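Local coordinates for protein mosquitocidal toxin (Bacillus sphaericus, PDB 2CB4) that acts as an ADP-ribosyltransferase toxin, represented here by its catalytic domain, and probably transfers ADP-ribose from NAD+ to target proteins in mosquito larvae, at residues R77-D82 / G135-P140; I95-N100 / N118-F123; I203-I208 / N226-F231. The protein carries 1 engineered substitution. One frame throughout, in Å; residues are numbered along the deposited sequence.

Contact 1 of 3, residues R77-D82 / G135-P140; sequences RLLRWD and GLEITP
E137 OE2 takes a salt bridge from R77 and has a long, weak ion pair with R153 as well. The R77 NH1 to E137 OE2 bond is 2.9 Å, with an N-H...O angle of 157°. The oxygen lies in the guanidinium plane. The donor, however, stands well above the carboxylate plane, and the two flat groups are nearly perpendicular (79°). A water closes the other branch: it accepts from R77 NH2 at 3.1 Å and donates to E137 OE1 at 2.6 Å. R77 is extended from CG to NE, with CG anti to the backbone N (chi1 -173°), and this carries the guanidinium out to E137. R77 NE is held by a second salt bridge, to E155. Farther along the strand, L79 CD1 packs against P140 CB at 3.7 Å, the two side chains crossing at about a right angle. P140 CG lies at the rim of the W81 indole, 4.3 Å from CZ2. W81 NE1 bonds to the carbonyl of W141. The loop thus packs on the side of segment 77-82 that carries R77, L79 and W81. R80, on the other side and salt-bridged to D82 and D256, is probably the signature arginine of the Arg-Ser-Glu class of ADP-ribosyltransferase fold.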
loop_
_atom_site.group_PDB
_atom_site.type_symbol
_atom_site.label_atom_id
_atom_site.label_comp_id
_atom_site.label_asym_id
_atom_site.label_seq_id
_atom_site.Cartn_x
_atom_site.Cartn_y
_atom_site.Cartn_z
ATOM N N ARG A 77 3.215 35.089 34.519
ATOM C CA ARG A 77 2.044 34.859 33.698
ATOM C C ARG A 77 2.409 34.964 32.213
ATOM O O ARG A 77 2.884 36.022 31.724
ATOM C CB ARG A 77 0.964 35.877 34.044
ATOM C CG ARG A 77 -0.362 35.621 33.350
ATOM C CD ARG A 77 -1.439 36.448 33.990
ATOM N NE ARG A 77 -2.736 36.270 33.342
ATOM C CZ ARG A 77 -3.276 37.133 32.492
ATOM N NH1 ARG A 77 -2.639 38.255 32.182
ATOM N NH2 ARG A 77 -4.468 36.884 31.957
ATOM N N LEU A 78 2.204 33.852 31.510
ATOM C CA LEU A 78 2.518 33.768 30.077
ATOM C C LEU A 78 1.237 33.655 29.240
ATOM O O LEU A 78 0.184 33.205 29.717
ATOM C CB LEU A 78 3.433 32.580 29.794
ATOM C CG LEU A 78 4.744 32.531 30.575
ATOM C CD1 LEU A 78 5.406 31.167 30.366
ATOM C CD2 LEU A 78 5.646 33.662 30.059
ATOM N N LEU A 79 1.342 34.083 27.993
ATOM C CA LEU A 79 0.217 34.059 27.072
ATOM C C LEU A 79 0.620 33.434 25.756
ATOM O O LEU A 79 1.761 33.544 25.316
ATOM C CB LEU A 79 -0.272 35.498 26.787
ATOM C CG LEU A 79 -0.648 36.400 27.969
ATOM C CD1 LEU A 79 -0.917 37.802 27.413
ATOM C CD2 LEU A 79 -1.884 35.839 28.700
ATOM N N ARG A 80 -0.346 32.807 25.107
ATOM C CA ARG A 80 -0.127 32.230 23.785
ATOM C C ARG A 80 -1.366 32.402 22.918
ATOM O O ARG A 80 -2.450 31.959 23.278
ATOM C CB ARG A 80 0.289 30.757 23.824
ATOM C CG ARG A 80 0.397 30.230 22.436
ATOM C CD ARG A 80 1.144 28.936 22.325
ATOM N NE ARG A 80 0.925 28.391 20.997
ATOM C CZ ARG A 80 1.801 28.401 19.998
ATOM N NH1 ARG A 80 3.022 28.886 20.156
ATOM N NH2 ARG A 80 1.450 27.888 18.836
ATOM N N TRP A 81 -1.186 33.054 21.778
ATOM C CA TRP A 81 -2.247 33.268 20.801
ATOM C C TRP A 81 -2.256 32.025 19.932
ATOM O O TRP A 81 -1.218 31.628 19.397
ATOM C CB TRP A 81 -1.904 34.468 19.920
ATOM C CG TRP A 81 -1.992 35.762 20.680
ATOM C CD1 TRP A 81 -0.942 36.490 21.235
ATOM C CD2 TRP A 81 -3.182 36.521 20.937
ATOM N NE1 TRP A 81 -1.428 37.618 21.844
ATOM C CE2 TRP A 81 -2.794 37.670 21.691
ATOM C CE3 TRP A 81 -4.545 36.316 20.665
ATOM C CZ2 TRP A 81 -3.722 38.631 22.126
ATOM C CZ3 TRP A 81 -5.465 37.290 21.086
ATOM C CH2 TRP A 81 -5.043 38.437 21.794
ATOM N N ASP A 82 -3.427 31.412 19.777
ATOM C CA ASP A 82 -3.526 30.189 18.980
ATOM C C ASP A 82 -4.913 30.094 18.350
ATOM O O ASP A 82 -5.920 30.471 18.980
ATOM C CB ASP A 82 -3.239 28.938 19.865
ATOM C CG ASP A 82 -2.617 27.781 19.080
ATOM O OD1 ASP A 82 -3.295 27.247 18.182
ATOM O OD2 ASP A 82 -1.457 27.384 19.348
ATOM N N GLY A 135 0.476 47.908 38.233
ATOM C CA GLY A 135 0.255 46.450 38.183
ATOM C C GLY A 135 -1.054 46.041 37.472
ATOM O O GLY A 135 -1.566 44.935 37.676
ATOM N N LEU A 136 -1.596 46.947 36.667
ATOM C CA LEU A 136 -2.810 46.686 35.898
ATOM C C LEU A 136 -2.383 46.174 34.504
ATOM O O LEU A 136 -1.385 46.654 33.933
ATOM C CB LEU A 136 -3.613 47.979 35.730
ATOM C CG LEU A 136 -4.160 48.610 37.016
ATOM C CD1 LEU A 136 -5.038 49.810 36.697
ATOM C CD2 LEU A 136 -4.944 47.588 37.776
ATOM N N GLU A 137 -3.131 45.214 33.966
ATOM C CA GLU A 137 -2.815 44.641 32.654
ATOM C C GLU A 137 -3.011 45.593 31.484
ATOM O O GLU A 137 -4.046 46.276 31.369
ATOM C CB GLU A 137 -3.593 43.342 32.388
ATOM C CG GLU A 137 -2.961 42.498 31.303
ATOM C CD GLU A 137 -3.669 41.185 31.026
ATOM O OE1 GLU A 137 -4.769 40.952 31.555
ATOM O OE2 GLU A 137 -3.122 40.390 30.244
ATOM N N ILE A 138 -2.018 45.610 30.601
ATOM C CA ILE A 138 -2.073 46.420 29.385
ATOM C C ILE A 138 -1.913 45.477 28.169
ATOM O O ILE A 138 -1.620 44.294 28.323
ATOM C CB ILE A 138 -1.017 47.572 29.379
ATOM C CG1 ILE A 138 0.394 47.012 29.547
ATOM C CG2 ILE A 138 -1.341 48.592 30.483
ATOM C CD1 ILE A 138 1.479 48.065 29.381
ATOM N N THR A 139 -2.150 45.996 26.966
ATOM C CA THR A 139 -2.084 45.202 25.749
ATOM C C THR A 139 -0.788 44.401 25.585
ATOM O O THR A 139 0.304 44.967 25.619
ATOM C CB THR A 139 -2.341 46.088 24.524
ATOM O OG1 THR A 139 -3.460 46.931 24.803
ATOM C CG2 THR A 139 -2.649 45.240 23.279
ATOM N N PRO A 140 -0.896 43.079 25.378
ATOM C CA PRO A 140 0.308 42.280 25.184
ATOM C C PRO A 140 0.690 42.334 23.704
ATOM O O PRO A 140 -0.003 42.955 22.890
ATOM C CB PRO A 140 -0.165 40.856 25.547
ATOM C CG PRO A 140 -1.603 40.834 25.154
ATOM C CD PRO A 140 -2.123 42.246 25.362
HETATM O O HOH W 1 -6.357 39.040 30.879
#

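Contact 2 of 3, residues I95-N100 / N118-F123; sequences IPRVTN and NSPSIF
R97 reaches along the neighbouring loop and grips the carbonyl of N118, a residue with positive phi just after helix 111-117. Both segments are irregular loops of the ADP-ribosyltransferase domain, and the second contains an ST turn at S121. The R97 chain bends at chi3 (70°), which turns the guanidinium toward N118. NH1 bonds to N118 O at 2.8 Å, with the oxygen close to the guanidinium plane. The bond is not straight; its N-H...O angle is 133°. A water on the same rim accepts from R97 NH2 and donates to N118 O, so this carbonyl is held both directly and through solvent. P120 CG lies over the guanidinium face, 3.7 Å from R97 NH2. R97 also touches N254 and D256.

Next along the chain, V98 N donates to S121 O at 3.0 Å. This donor sits 50° above the carbonyl plane. The V98 side chain points at the same loop, and its CG2 branch meets P120 CB at 3.9 Å. The CG1 branch faces I122 CG2 at a looser 4.2 Å. The I122 backbone is also hydrogen-bonded to D108 and G185. In the ST turn F123 N donates to S121 OG, just where strand 123-131 begins. P96 closes the other end of the contact: its ring presses on the I122 carbonyl, with P96 CG 3.2 Å from I122 O.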
loop_
_atom_site.group_PDB
_atom_site.type_symbol
_atom_site.label_atom_id
_atom_site.label_comp_id
_atom_site.label_asym_id
_atom_site.label_seq_id
_atom_site.Cartn_x
_atom_site.Cartn_y
_atom_site.Cartn_z
ATOM N N ILE A 95 1.808 21.040 21.766
ATOM C CA ILE A 95 2.773 20.083 21.235
ATOM C C ILE A 95 3.495 20.805 20.097
ATOM O O ILE A 95 2.871 21.538 19.329
ATOM C CB ILE A 95 2.036 18.804 20.723
ATOM C CG1 ILE A 95 1.257 18.147 21.888
ATOM C CG2 ILE A 95 3.020 17.803 20.079
ATOM C CD1 ILE A 95 0.352 16.969 21.415
ATOM N N PRO A 96 4.817 20.660 20.028
ATOM C CA PRO A 96 5.591 21.366 18.998
ATOM C C PRO A 96 5.342 20.840 17.579
ATOM O O PRO A 96 4.852 19.725 17.396
ATOM C CB PRO A 96 7.058 21.099 19.408
ATOM C CG PRO A 96 7.011 20.547 20.752
ATOM C CD PRO A 96 5.687 19.911 20.954
ATOM N N ARG A 97 5.709 21.639 16.577
ATOM C CA ARG A 97 5.559 21.213 15.190
ATOM C C ARG A 97 6.387 19.973 14.855
ATOM O O ARG A 97 5.967 19.176 14.032
ATOM C CB ARG A 97 5.831 22.354 14.228
ATOM C CG ARG A 97 4.765 23.418 14.349
ATOM C CD ARG A 97 5.187 24.690 13.655
ATOM N NE ARG A 97 5.192 24.510 12.218
ATOM C CZ ARG A 97 5.874 25.274 11.373
ATOM N NH1 ARG A 97 6.616 26.298 11.804
ATOM N NH2 ARG A 97 5.803 25.026 10.088
ATOM N N VAL A 98 7.542 19.799 15.507
ATOM C CA VAL A 98 8.381 18.607 15.323
ATOM C C VAL A 98 8.239 17.773 16.617
ATOM O O VAL A 98 8.450 18.269 17.719
ATOM C CB VAL A 98 9.858 18.975 15.064
ATOM C CG1 VAL A 98 10.742 17.729 15.083
ATOM C CG2 VAL A 98 9.998 19.714 13.746
ATOM N N THR A 99 7.827 16.518 16.474
ATOM C CA THR A 99 7.588 15.638 17.619
ATOM C C THR A 99 8.459 14.363 17.679
ATOM O O THR A 99 8.410 13.609 18.650
ATOM C CB THR A 99 6.077 15.216 17.673
ATOM O OG1 THR A 99 5.743 14.487 16.486
ATOM C CG2 THR A 99 5.157 16.457 17.767
ATOM N N ASN A 100 9.246 14.113 16.652
ATOM C CA ASN A 100 10.074 12.902 16.628
ATOM C C ASN A 100 11.484 13.111 17.177
ATOM O O ASN A 100 12.048 14.199 17.051
ATOM C CB ASN A 100 10.144 12.332 15.204
ATOM C CG ASN A 100 10.939 13.228 14.257
ATOM O OD1 ASN A 100 10.516 14.342 13.940
ATOM N ND2 ASN A 100 12.116 12.760 13.843
ATOM N N ASN A 118 10.849 31.019 11.850
ATOM C CA ASN A 118 9.666 30.226 12.174
ATOM C C ASN A 118 9.671 28.839 11.555
ATOM O O ASN A 118 8.621 28.249 11.344
ATOM C CB ASN A 118 8.360 30.935 11.824
ATOM C CG ASN A 118 7.193 30.510 12.746
ATOM O OD1 ASN A 118 7.400 30.101 13.907
ATOM N ND2 ASN A 118 5.989 30.617 12.227
ATOM N N SER A 119 10.852 28.317 11.284
ATOM C CA SER A 119 11.012 26.977 10.729
ATOM C C SER A 119 10.494 25.962 11.780
ATOM O O SER A 119 10.509 26.242 12.970
ATOM C CB SER A 119 12.516 26.750 10.460
ATOM O OG SER A 119 13.310 27.182 11.575
ATOM N N PRO A 120 10.034 24.798 11.342
ATOM C CA PRO A 120 9.510 23.771 12.268
ATOM C C PRO A 120 10.571 23.317 13.251
ATOM O O PRO A 120 11.719 23.046 12.870
ATOM C CB PRO A 120 9.134 22.600 11.348
ATOM C CG PRO A 120 9.065 23.193 9.986
ATOM C CD PRO A 120 9.963 24.374 9.933
ATOM N N SER A 121 10.182 23.200 14.517
ATOM C CA SER A 121 11.136 22.799 15.528
ATOM C C SER A 121 10.416 22.196 16.708
ATOM O O SER A 121 9.197 22.047 16.691
ATOM C CB SER A 121 11.918 24.034 15.981
ATOM O OG SER A 121 11.099 24.904 16.733
ATOM N N ILE A 122 11.186 21.850 17.734
ATOM C CA ILE A 122 10.664 21.289 18.975
ATOM C C ILE A 122 10.255 22.403 19.958
ATOM O O ILE A 122 9.822 22.120 21.076
ATOM C CB ILE A 122 11.732 20.405 19.675
ATOM C CG1 ILE A 122 12.990 21.220 20.027
ATOM C CG2 ILE A 122 12.078 19.175 18.837
ATOM C CD1 ILE A 122 13.796 20.630 21.224
ATOM N N PHE A 123 10.403 23.662 19.552
ATOM C CA PHE A 123 10.068 24.791 20.423
ATOM C C PHE A 123 8.635 25.310 20.297
ATOM O O PHE A 123 8.058 25.386 19.203
ATOM C CB PHE A 123 11.021 25.996 20.168
ATOM C CG PHE A 123 12.485 25.633 20.176
ATOM C CD1 PHE A 123 13.140 25.338 21.372
ATOM C CD2 PHE A 123 13.216 25.579 18.978
ATOM C CE1 PHE A 123 14.492 24.960 21.359
ATOM C CE2 PHE A 123 14.554 25.211 18.964
ATOM C CZ PHE A 123 15.194 24.900 20.157
HETATM O O HOH W 2 6.261 24.412 17.377
HETATM O O HOH W 3 7.452 27.081 8.556
#

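Contact 3 of 3, residues I203-I208 / N226-F231; sequences IVRIWI and NISKVF
R205 starts with CG anti to the backbone N (chi1 180°) and then bends at chi3 (-81°), which turns the edge of its guanidinium toward S228. S228 OG, also anti to the backbone N (chi1 178°), sits on the side of R205. This pair sits at the start of a parallel strand pairing, beside a classic beta bulge in which V204 and R205 both face E197. The grip is side-on: R205 NE at 3.0 Å and NH2 at 3.2 Å both donate to S228 OG, which lies close to the guanidinium plane. Three nearly straight backbone bonds join the strands: I206 N to S228 O, V230 N to I206 O, and I208 N to V230 O, each 2.8 Å.

One face of the sheet carries W207 and V230, side by side. V230 CG1 reaches W207 CZ3 at 3.5 Å, and V230 CB lies over the indole face near its rim. R205 CD lies over the rim of that same indole face. W207 NE1 bonds to E197 OE1, and the H236 ring meets the indole edge-to-face. The opposite face carries I206, I208, K229 and F231. There I227 CG2 packs on I206 CD1 at 3.7 Å. At the far end I208 makes a CH-pi contact, with CB 4.2 Å from the centre of the F231 ring and over its face.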
loop_
_atom_site.group_PDB
_atom_site.type_symbol
_atom_site.label_atom_id
_atom_site.label_comp_id
_atom_site.label_asym_id
_atom_site.label_seq_id
_atom_site.Cartn_x
_atom_site.Cartn_y
_atom_site.Cartn_z
ATOM N N ILE A 203 -14.179 39.495 22.853
ATOM C CA ILE A 203 -14.277 38.337 23.745
ATOM C C ILE A 203 -15.721 37.860 23.795
ATOM O O ILE A 203 -16.633 38.648 24.056
ATOM C CB ILE A 203 -13.792 38.645 25.189
ATOM C CG1 ILE A 203 -12.374 39.203 25.155
ATOM C CG2 ILE A 203 -13.670 37.352 26.013
ATOM C CD1 ILE A 203 -11.904 39.738 26.552
ATOM N N VAL A 204 -15.926 36.570 23.533
ATOM C CA VAL A 204 -17.272 36.011 23.543
ATOM C C VAL A 204 -17.378 34.925 24.619
ATOM O O VAL A 204 -18.471 34.550 25.024
ATOM C CB VAL A 204 -17.695 35.475 22.130
ATOM C CG1 VAL A 204 -17.644 36.597 21.083
ATOM C CG2 VAL A 204 -16.828 34.316 21.718
ATOM N N ARG A 205 -16.233 34.470 25.129
ATOM C CA ARG A 205 -16.245 33.449 26.154
ATOM C C ARG A 205 -14.914 33.314 26.844
ATOM O O ARG A 205 -13.864 33.500 26.229
ATOM C CB ARG A 205 -16.609 32.114 25.519
ATOM C CG ARG A 205 -16.656 30.949 26.460
ATOM C CD ARG A 205 -17.505 29.865 25.831
ATOM N NE ARG A 205 -18.928 30.122 26.015
ATOM C CZ ARG A 205 -19.872 29.873 25.103
ATOM N NH1 ARG A 205 -19.545 29.371 23.920
ATOM N NH2 ARG A 205 -21.144 30.151 25.370
ATOM N N ILE A 206 -14.976 32.947 28.124
ATOM C CA ILE A 206 -13.793 32.703 28.939
ATOM C C ILE A 206 -13.877 31.244 29.362
ATOM O O ILE A 206 -14.875 30.822 29.928
ATOM C CB ILE A 206 -13.747 33.602 30.200
ATOM C CG1 ILE A 206 -13.666 35.073 29.773
ATOM C CG2 ILE A 206 -12.522 33.232 31.085
ATOM C CD1 ILE A 206 -14.026 36.050 30.867
ATOM N N TRP A 207 -12.843 30.481 29.026
ATOM C CA TRP A 207 -12.762 29.061 29.332
ATOM C C TRP A 207 -11.787 28.843 30.477
ATOM O O TRP A 207 -10.670 29.362 30.454
ATOM C CB TRP A 207 -12.198 28.305 28.130
ATOM C CG TRP A 207 -13.127 28.249 26.957
ATOM C CD1 TRP A 207 -13.185 29.127 25.879
ATOM C CD2 TRP A 207 -14.090 27.230 26.700
ATOM N NE1 TRP A 207 -14.160 28.717 25.005
ATOM C CE2 TRP A 207 -14.734 27.561 25.482
ATOM C CE3 TRP A 207 -14.508 26.088 27.408
ATOM C CZ2 TRP A 207 -15.758 26.773 24.946
ATOM C CZ3 TRP A 207 -15.529 25.314 26.868
ATOM C CH2 TRP A 207 -16.129 25.651 25.630
ATOM N N ILE A 208 -12.212 28.047 31.456
ATOM C CA ILE A 208 -11.385 27.695 32.597
ATOM C C ILE A 208 -11.004 26.223 32.454
ATOM O O ILE A 208 -11.857 25.399 32.148
ATOM C CB ILE A 208 -12.153 27.858 33.925
ATOM C CG1 ILE A 208 -12.795 29.261 34.031
ATOM C CG2 ILE A 208 -11.236 27.591 35.106
ATOM C CD1 ILE A 208 -11.800 30.350 34.039
ATOM N N ASN A 226 -19.813 39.906 33.041
ATOM C CA ASN A 226 -20.921 39.361 32.304
ATOM C C ASN A 226 -20.552 38.696 30.986
ATOM O O ASN A 226 -21.333 38.689 30.036
ATOM C CB ASN A 226 -22.017 40.407 32.088
ATOM C CG ASN A 226 -23.390 39.775 31.964
ATOM O OD1 ASN A 226 -23.703 38.794 32.670
ATOM N ND2 ASN A 226 -24.201 40.289 31.027
ATOM N N ILE A 227 -19.374 38.108 30.944
ATOM C CA ILE A 227 -18.991 37.378 29.772
ATOM C C ILE A 227 -19.169 35.890 30.125
ATOM O O ILE A 227 -18.847 35.465 31.236
ATOM C CB ILE A 227 -17.565 37.787 29.283
ATOM C CG1 ILE A 227 -17.712 38.948 28.295
ATOM C CG2 ILE A 227 -16.868 36.638 28.560
ATOM C CD1 ILE A 227 -16.598 39.787 28.310
ATOM N N SER A 228 -19.749 35.116 29.205
ATOM C CA SER A 228 -19.937 33.663 29.426
ATOM C C SER A 228 -18.594 33.048 29.915
ATOM O O SER A 228 -17.562 33.171 29.254
ATOM C CB SER A 228 -20.333 32.997 28.085
ATOM O OG SER A 228 -20.494 31.576 28.176
ATOM N N LYS A 229 -18.617 32.410 31.078
ATOM C CA LYS A 229 -17.445 31.751 31.644
ATOM C C LYS A 229 -17.773 30.256 31.722
ATOM O O LYS A 229 -18.749 29.863 32.349
ATOM C CB LYS A 229 -17.121 32.297 33.024
ATOM C CG LYS A 229 -15.926 31.629 33.671
ATOM C CD LYS A 229 -15.453 32.417 34.893
ATOM C CE LYS A 229 -14.785 33.735 34.510
ATOM N NZ LYS A 229 -14.129 34.445 35.675
ATOM N N VAL A 230 -16.975 29.426 31.054
ATOM C CA VAL A 230 -17.222 27.996 31.012
ATOM C C VAL A 230 -16.073 27.145 31.553
ATOM O O VAL A 230 -14.910 27.403 31.258
ATOM C CB VAL A 230 -17.563 27.571 29.538
ATOM C CG1 VAL A 230 -17.807 26.087 29.418
ATOM C CG2 VAL A 230 -18.771 28.324 29.042
ATOM N N PHE A 231 -16.422 26.123 32.339
ATOM C CA PHE A 231 -15.460 25.156 32.872
ATOM C C PHE A 231 -15.410 24.044 31.864
ATOM O O PHE A 231 -16.393 23.377 31.603
ATOM C CB PHE A 231 -15.866 24.640 34.257
ATOM C CG PHE A 231 -15.725 25.682 35.295
ATOM C CD1 PHE A 231 -14.593 25.738 36.091
ATOM C CD2 PHE A 231 -16.637 26.741 35.334
ATOM C CE1 PHE A 231 -14.424 26.772 37.002
ATOM C CE2 PHE A 231 -16.471 27.795 36.235
ATOM C CZ PHE A 231 -15.360 27.802 37.075
#

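Overall arrangement
Contact 2 is nested within the chain loop that contact 1 closes; contact 3 follows both. Contacts 1 and 3 belong to one mixed sheet, running from strand 78-82 through 150-156 and 192-199 to 202-208. Their centres are about 17 Å apart. Contacts 1 and 2 lie on opposite sides of the chain's centre, about 23 Å between centres, yet their nearest atoms are about 6 Å apart. D256 connects them: it forms a salt bridge with R80 and touches R97. Contacts 2 and 3 are farthest apart, about 30 Å between centres. R80 on strand 78-82 is probably part of the NAD site, as in related ADP-ribosyltransferases; contact 1 packs the other side of that strand.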